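Local coordinates for putative oxidoreductase molybdopterin-binding subunit (Sulfolobus tokodaii, PDB 4ZOH), which probably serves as the molybdenum-cofactor subunit of an aldehyde oxidase/xanthine dehydrogenase-type enzyme, holding a pterin cytosine dinucleotide, at residues V302-I316 and A366-Y380. Residues are numbered along the deposited sequence; the frame is centred on the assembly and turned at random.
Sequences VRMLPGIYKIIGADI and AIDTLPYTNIFGVTY
The side-chain amide of N374 reaches across to R303 in the last turn of the helix that begins at 288, ND2 donating to the backbone O of R303 at 2.9 Å, nearly in line with that C=O. Its ND2 also gives a hydrogen bond to Y380 OH, close to the amide plane; the modelled 2.4 Å from this OH to G307 O is too short to be taken at face value. On the other end of the amide, OD1 closes an Asx turn with F376 N and takes V378 N from the opposite face of the carbonyl plane, so four bonds fix the group's rotation within the 372-380 hairpin. P306 crosses N374 at about a right angle, its CG 3.5 Å from ND2 and 3.7 Å from I375 CG2. F376 meets helix and strand together: V302 O lies at the ring's edge, 3.3 Å from F376 CD2, while CZ lies 3.8 Å from A314 CB and 3.9 Å from I316 CG1 on strand 313-321. Beside it, V378 sets CG2 over one face of the R303 guanidinium, toward its rim; the arginine's bend at chi3 (-76°) turns the group against it. Ahead of the hairpin, I367 N donates to I308 O at 2.9 Å, and K310 NZ makes a long, weak salt bridge with D368 OD2. With an alanine at N374, R303 O, Y380 OH and the nitrogens of F376 and V378 would probably lose their amide partner, leaving the turn less firmly tied to the helix. One buried amide thus satisfies backbone groups of both segments, coupling the hairpin's turn to the helix's last turn, with an apolar layer around F376 extending the join to the five-stranded sheet.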
loop_
_atom_site.group_PDB
_atom_site.type_symbol
_atom_site.label_atom_id
_atom_site.label_comp_id
_atom_site.label_asym_id
_atom_site.label_seq_id
_atom_site.Cartn_x
_atom_site.Cartn_y
_atom_site.Cartn_z
ATOM N N VAL A 302 -13.734 -14.020 40.594
ATOM C CA VAL A 302 -14.337 -14.846 41.657
ATOM C C VAL A 302 -13.648 -16.192 41.698
ATOM O O VAL A 302 -13.236 -16.647 42.760
ATOM C CB VAL A 302 -15.887 -15.081 41.554
ATOM C CG1 VAL A 302 -16.421 -15.644 42.899
ATOM C CG2 VAL A 302 -16.618 -13.789 41.289
ATOM N N ARG A 303 -13.486 -16.833 40.560
ATOM C CA ARG A 303 -13.030 -18.189 40.631
ATOM C C ARG A 303 -11.573 -18.323 41.141
ATOM O O ARG A 303 -11.135 -19.419 41.467
ATOM C CB ARG A 303 -13.290 -18.929 39.328
ATOM C CG ARG A 303 -12.329 -18.655 38.180
ATOM C CD ARG A 303 -13.125 -18.849 36.865
ATOM N NE ARG A 303 -13.277 -20.281 36.665
ATOM C CZ ARG A 303 -12.543 -21.039 35.861
ATOM N NH1 ARG A 303 -11.605 -20.506 35.060
ATOM N NH2 ARG A 303 -12.788 -22.345 35.817
ATOM N N MET A 304 -10.828 -17.221 41.199
ATOM C CA MET A 304 -9.404 -17.314 41.579
ATOM C C MET A 304 -9.159 -16.851 43.006
ATOM O O MET A 304 -8.041 -17.009 43.491
ATOM C CB MET A 304 -8.452 -16.531 40.620
ATOM C CG MET A 304 -8.545 -17.003 39.181
ATOM S SD MET A 304 -8.100 -18.703 38.877
ATOM C CE MET A 304 -6.388 -18.552 39.369
ATOM N N LEU A 305 -10.160 -16.229 43.629
ATOM C CA LEU A 305 -10.184 -15.928 45.086
ATOM C C LEU A 305 -9.651 -17.011 46.051
ATOM O O LEU A 305 -9.098 -16.664 47.048
ATOM C CB LEU A 305 -11.602 -15.590 45.539
ATOM C CG LEU A 305 -12.086 -14.178 45.226
ATOM C CD1 LEU A 305 -13.547 -13.976 45.631
ATOM C CD2 LEU A 305 -11.228 -13.140 45.891
ATOM N N PRO A 306 -9.831 -18.316 45.771
ATOM C CA PRO A 306 -9.187 -19.193 46.757
ATOM C C PRO A 306 -7.638 -19.248 46.648
ATOM O O PRO A 306 -6.962 -19.796 47.547
ATOM C CB PRO A 306 -9.791 -20.585 46.449
ATOM C CG PRO A 306 -11.015 -20.345 45.605
ATOM C CD PRO A 306 -10.608 -19.114 44.798
ATOM N N GLY A 307 -7.083 -18.749 45.539
ATOM C CA GLY A 307 -5.653 -18.695 45.363
ATOM C C GLY A 307 -5.007 -20.072 45.488
ATOM O O GLY A 307 -5.538 -21.086 45.024
ATOM N N ILE A 308 -3.851 -20.107 46.145
ATOM C CA ILE A 308 -3.058 -21.339 46.291
ATOM C C ILE A 308 -3.351 -22.030 47.638
ATOM O O ILE A 308 -2.623 -22.944 48.001
ATOM C CB ILE A 308 -1.512 -21.026 46.203
ATOM C CG1 ILE A 308 -1.100 -19.976 47.265
ATOM C CG2 ILE A 308 -1.137 -20.584 44.792
ATOM C CD1 ILE A 308 0.218 -20.304 47.951
ATOM N N TYR A 309 -4.396 -21.578 48.350
ATOM C CA TYR A 309 -4.720 -22.001 49.716
ATOM C C TYR A 309 -5.704 -23.190 49.911
ATOM O O TYR A 309 -6.585 -23.486 49.073
ATOM C CB TYR A 309 -5.135 -20.796 50.514
ATOM C CG TYR A 309 -4.106 -19.720 50.369
ATOM C CD1 TYR A 309 -2.790 -19.928 50.788
ATOM C CD2 TYR A 309 -4.398 -18.531 49.719
ATOM C CE1 TYR A 309 -1.835 -18.955 50.637
ATOM C CE2 TYR A 309 -3.452 -17.545 49.556
ATOM C CZ TYR A 309 -2.153 -17.777 49.989
ATOM O OH TYR A 309 -1.182 -16.802 49.873
ATOM N N LYS A 310 -5.565 -23.871 51.042
ATOM C CA LYS A 310 -6.404 -25.046 51.305
ATOM C C LYS A 310 -7.718 -24.563 51.982
ATOM O O LYS A 310 -8.072 -25.040 53.040
ATOM C CB LYS A 310 -5.594 -26.061 52.124
ATOM C CG LYS A 310 -4.449 -26.778 51.390
ATOM C CD LYS A 310 -3.587 -27.712 52.289
ATOM C CE LYS A 310 -3.181 -27.088 53.633
ATOM N NZ LYS A 310 -1.905 -27.676 54.171
ATOM N N ILE A 311 -8.419 -23.616 51.347
ATOM C CA ILE A 311 -9.661 -22.976 51.864
ATOM C C ILE A 311 -10.755 -24.061 52.068
ATOM O O ILE A 311 -10.904 -24.989 51.241
ATOM C CB ILE A 311 -10.211 -21.884 50.851
ATOM C CG1 ILE A 311 -9.250 -20.715 50.692
ATOM C CG2 ILE A 311 -11.590 -21.322 51.180
ATOM C CD1 ILE A 311 -8.955 -19.907 51.939
ATOM N N ILE A 312 -11.542 -23.961 53.126
ATOM C CA ILE A 312 -12.504 -25.085 53.303
ATOM C C ILE A 312 -13.891 -24.744 52.753
ATOM O O ILE A 312 -14.517 -25.603 52.199
ATOM C CB ILE A 312 -12.457 -25.789 54.703
ATOM C CG1 ILE A 312 -12.970 -24.878 55.822
ATOM C CG2 ILE A 312 -11.046 -26.298 55.034
ATOM C CD1 ILE A 312 -14.388 -25.234 56.199
ATOM N N GLY A 313 -14.335 -23.500 52.885
ATOM C CA GLY A 313 -15.532 -23.065 52.152
ATOM C C GLY A 313 -15.537 -21.588 51.791
ATOM O O GLY A 313 -14.888 -20.791 52.462
ATOM N N ALA A 314 -16.295 -21.212 50.759
ATOM C CA ALA A 314 -16.503 -19.778 50.470
ATOM C C ALA A 314 -17.885 -19.514 49.877
ATOM O O ALA A 314 -18.456 -20.359 49.215
ATOM C CB ALA A 314 -15.419 -19.278 49.494
ATOM N N ASP A 315 -18.335 -18.302 50.010
ATOM C CA ASP A 315 -19.632 -17.926 49.557
ATOM C C ASP A 315 -19.512 -16.472 49.090
ATOM O O ASP A 315 -19.488 -15.599 49.928
ATOM C CB ASP A 315 -20.650 -18.063 50.736
ATOM C CG ASP A 315 -22.127 -17.697 50.333
ATOM O OD1 ASP A 315 -22.348 -16.987 49.316
ATOM O OD2 ASP A 315 -23.077 -18.121 51.043
ATOM N N ILE A 316 -19.445 -16.221 47.765
ATOM C CA ILE A 316 -19.220 -14.836 47.222
ATOM C C ILE A 316 -20.354 -14.419 46.316
ATOM O O ILE A 316 -20.716 -15.108 45.390
ATOM C CB ILE A 316 -17.885 -14.724 46.401
ATOM C CG1 ILE A 316 -16.696 -15.208 47.288
ATOM C CG2 ILE A 316 -17.667 -13.280 45.894
ATOM C CD1 ILE A 316 -16.277 -14.222 48.362
ATOM N N ALA A 366 -0.736 -23.238 52.086
ATOM C CA ALA A 366 -0.480 -23.703 50.738
ATOM C C ALA A 366 -0.958 -25.128 50.453
ATOM O O ALA A 366 -0.651 -26.058 51.215
ATOM C CB ALA A 366 1.042 -23.625 50.469
ATOM N N ILE A 367 -1.689 -25.305 49.350
ATOM C CA ILE A 367 -1.865 -26.612 48.739
ATOM C C ILE A 367 -0.531 -27.419 48.758
ATOM O O ILE A 367 0.560 -26.847 48.570
ATOM C CB ILE A 367 -2.396 -26.438 47.294
ATOM C CG1 ILE A 367 -3.841 -25.977 47.361
ATOM C CG2 ILE A 367 -2.370 -27.740 46.489
ATOM C CD1 ILE A 367 -4.206 -25.112 46.162
ATOM N N ASP A 368 -0.626 -28.733 48.962
ATOM C CA ASP A 368 0.569 -29.596 49.002
ATOM C C ASP A 368 0.938 -30.000 47.585
ATOM O O ASP A 368 1.836 -29.385 46.975
ATOM C CB ASP A 368 0.341 -30.783 49.935
ATOM C CG ASP A 368 -0.377 -30.362 51.225
ATOM O OD1 ASP A 368 -1.477 -30.883 51.497
ATOM O OD2 ASP A 368 0.111 -29.460 51.944
ATOM N N THR A 369 0.209 -30.964 47.029
ATOM C CA THR A 369 0.471 -31.371 45.644
ATOM C C THR A 369 -0.648 -31.067 44.622
ATOM O O THR A 369 -1.837 -30.867 44.952
ATOM C CB THR A 369 0.896 -32.858 45.532
ATOM O OG1 THR A 369 -0.172 -33.695 45.999
ATOM C CG2 THR A 369 2.220 -33.128 46.312
ATOM N N LEU A 370 -0.208 -31.012 43.375
ATOM C CA LEU A 370 -1.041 -30.762 42.226
ATOM C C LEU A 370 -1.116 -32.096 41.497
ATOM O O LEU A 370 -0.144 -32.829 41.553
ATOM C CB LEU A 370 -0.444 -29.607 41.391
ATOM C CG LEU A 370 -0.402 -28.254 42.100
ATOM C CD1 LEU A 370 -0.199 -27.181 41.056
ATOM C CD2 LEU A 370 -1.692 -27.902 42.831
ATOM N N PRO A 371 -2.236 -32.462 40.852
ATOM C CA PRO A 371 -3.443 -31.641 40.615
ATOM C C PRO A 371 -4.237 -31.364 41.862
ATOM O O PRO A 371 -4.229 -32.182 42.759
ATOM C CB PRO A 371 -4.309 -32.530 39.728
ATOM C CG PRO A 371 -3.441 -33.615 39.231
ATOM C CD PRO A 371 -2.290 -33.762 40.187
ATOM N N TYR A 372 -4.949 -30.246 41.895
ATOM C CA TYR A 372 -5.847 -29.917 42.969
ATOM C C TYR A 372 -6.999 -29.119 42.383
ATOM O O TYR A 372 -6.769 -28.221 41.550
ATOM C CB TYR A 372 -5.120 -29.003 43.915
ATOM C CG TYR A 372 -5.818 -28.661 45.217
ATOM C CD1 TYR A 372 -5.684 -29.515 46.366
ATOM C CD2 TYR A 372 -6.577 -27.483 45.335
ATOM C CE1 TYR A 372 -6.273 -29.159 47.600
ATOM C CE2 TYR A 372 -7.173 -27.123 46.542
ATOM C CZ TYR A 372 -6.990 -27.959 47.682
ATOM O OH TYR A 372 -7.542 -27.604 48.864
ATOM N N THR A 373 -8.223 -29.419 42.803
ATOM C CA THR A 373 -9.357 -28.573 42.406
ATOM C C THR A 373 -9.744 -27.591 43.503
ATOM O O THR A 373 -10.126 -27.995 44.597
ATOM C CB THR A 373 -10.560 -29.391 41.998
ATOM O OG1 THR A 373 -10.154 -30.288 40.978
ATOM C CG2 THR A 373 -11.674 -28.522 41.453
ATOM N N ASN A 374 -9.652 -26.297 43.217
ATOM C CA ASN A 374 -10.063 -25.287 44.198
ATOM C C ASN A 374 -11.587 -25.355 44.474
ATOM O O ASN A 374 -12.339 -26.061 43.794
ATOM C CB ASN A 374 -9.505 -23.859 43.863
ATOM C CG ASN A 374 -10.432 -22.971 42.956
ATOM O OD1 ASN A 374 -11.546 -23.328 42.585
ATOM N ND2 ASN A 374 -9.912 -21.790 42.571
ATOM N N ILE A 375 -11.995 -24.544 45.425
ATOM C CA ILE A 375 -13.294 -24.516 46.001
ATOM C C ILE A 375 -14.360 -24.102 44.988
ATOM O O ILE A 375 -15.547 -24.524 45.104
ATOM C CB ILE A 375 -13.217 -23.641 47.286
ATOM C CG1 ILE A 375 -13.868 -24.322 48.473
ATOM C CG2 ILE A 375 -13.788 -22.242 47.128
ATOM C CD1 ILE A 375 -13.363 -25.711 48.761
ATOM N N PHE A 376 -13.952 -23.301 43.986
ATOM C CA PHE A 376 -14.877 -22.816 42.978
ATOM C C PHE A 376 -14.724 -23.582 41.689
ATOM O O PHE A 376 -15.112 -23.095 40.623
ATOM C CB PHE A 376 -14.724 -21.310 42.758
ATOM C CG PHE A 376 -15.294 -20.463 43.862
ATOM C CD1 PHE A 376 -16.443 -20.855 44.551
ATOM C CD2 PHE A 376 -14.707 -19.215 44.185
ATOM C CE1 PHE A 376 -16.973 -20.040 45.566
ATOM C CE2 PHE A 376 -15.218 -18.412 45.204
ATOM C CZ PHE A 376 -16.373 -18.817 45.884
ATOM N N GLY A 377 -14.092 -24.748 41.776
ATOM C CA GLY A 377 -13.997 -25.680 40.664
ATOM C C GLY A 377 -12.820 -25.518 39.699
ATOM O O GLY A 377 -12.770 -26.225 38.686
ATOM N N VAL A 378 -11.862 -24.617 39.979
ATOM C CA VAL A 378 -10.690 -24.493 39.054
ATOM C C VAL A 378 -9.692 -25.627 39.348
ATOM O O VAL A 378 -9.196 -25.756 40.468
ATOM C CB VAL A 378 -9.957 -23.160 39.245
ATOM C CG1 VAL A 378 -8.948 -22.956 38.112
ATOM C CG2 VAL A 378 -10.945 -22.017 39.366
ATOM N N THR A 379 -9.389 -26.432 38.362
ATOM C CA THR A 379 -8.341 -27.426 38.528
ATOM C C THR A 379 -6.933 -26.868 38.214
ATOM O O THR A 379 -6.610 -26.507 37.070
ATOM C CB THR A 379 -8.626 -28.661 37.683
ATOM O OG1 THR A 379 -9.843 -29.248 38.174
ATOM C CG2 THR A 379 -7.482 -29.728 37.796
ATOM N N TYR A 380 -6.128 -26.781 39.262
ATOM C CA TYR A 380 -4.746 -26.440 39.150
ATOM C C TYR A 380 -4.061 -27.719 38.747
ATOM O O TYR A 380 -4.064 -28.704 39.511
ATOM C CB TYR A 380 -4.253 -25.976 40.480
ATOM C CG TYR A 380 -4.963 -24.800 41.098
ATOM C CD1 TYR A 380 -5.664 -23.818 40.333
ATOM C CD2 TYR A 380 -4.921 -24.634 42.484
ATOM C CE1 TYR A 380 -6.328 -22.753 40.961
ATOM C CE2 TYR A 380 -5.559 -23.565 43.108
ATOM C CZ TYR A 380 -6.246 -22.623 42.345
ATOM O OH TYR A 380 -6.842 -21.573 43.035
HETATM O O HOH W 1 -14.682 -22.052 38.035
HETATM O O HOH W 2 -9.549 -25.923 48.960
#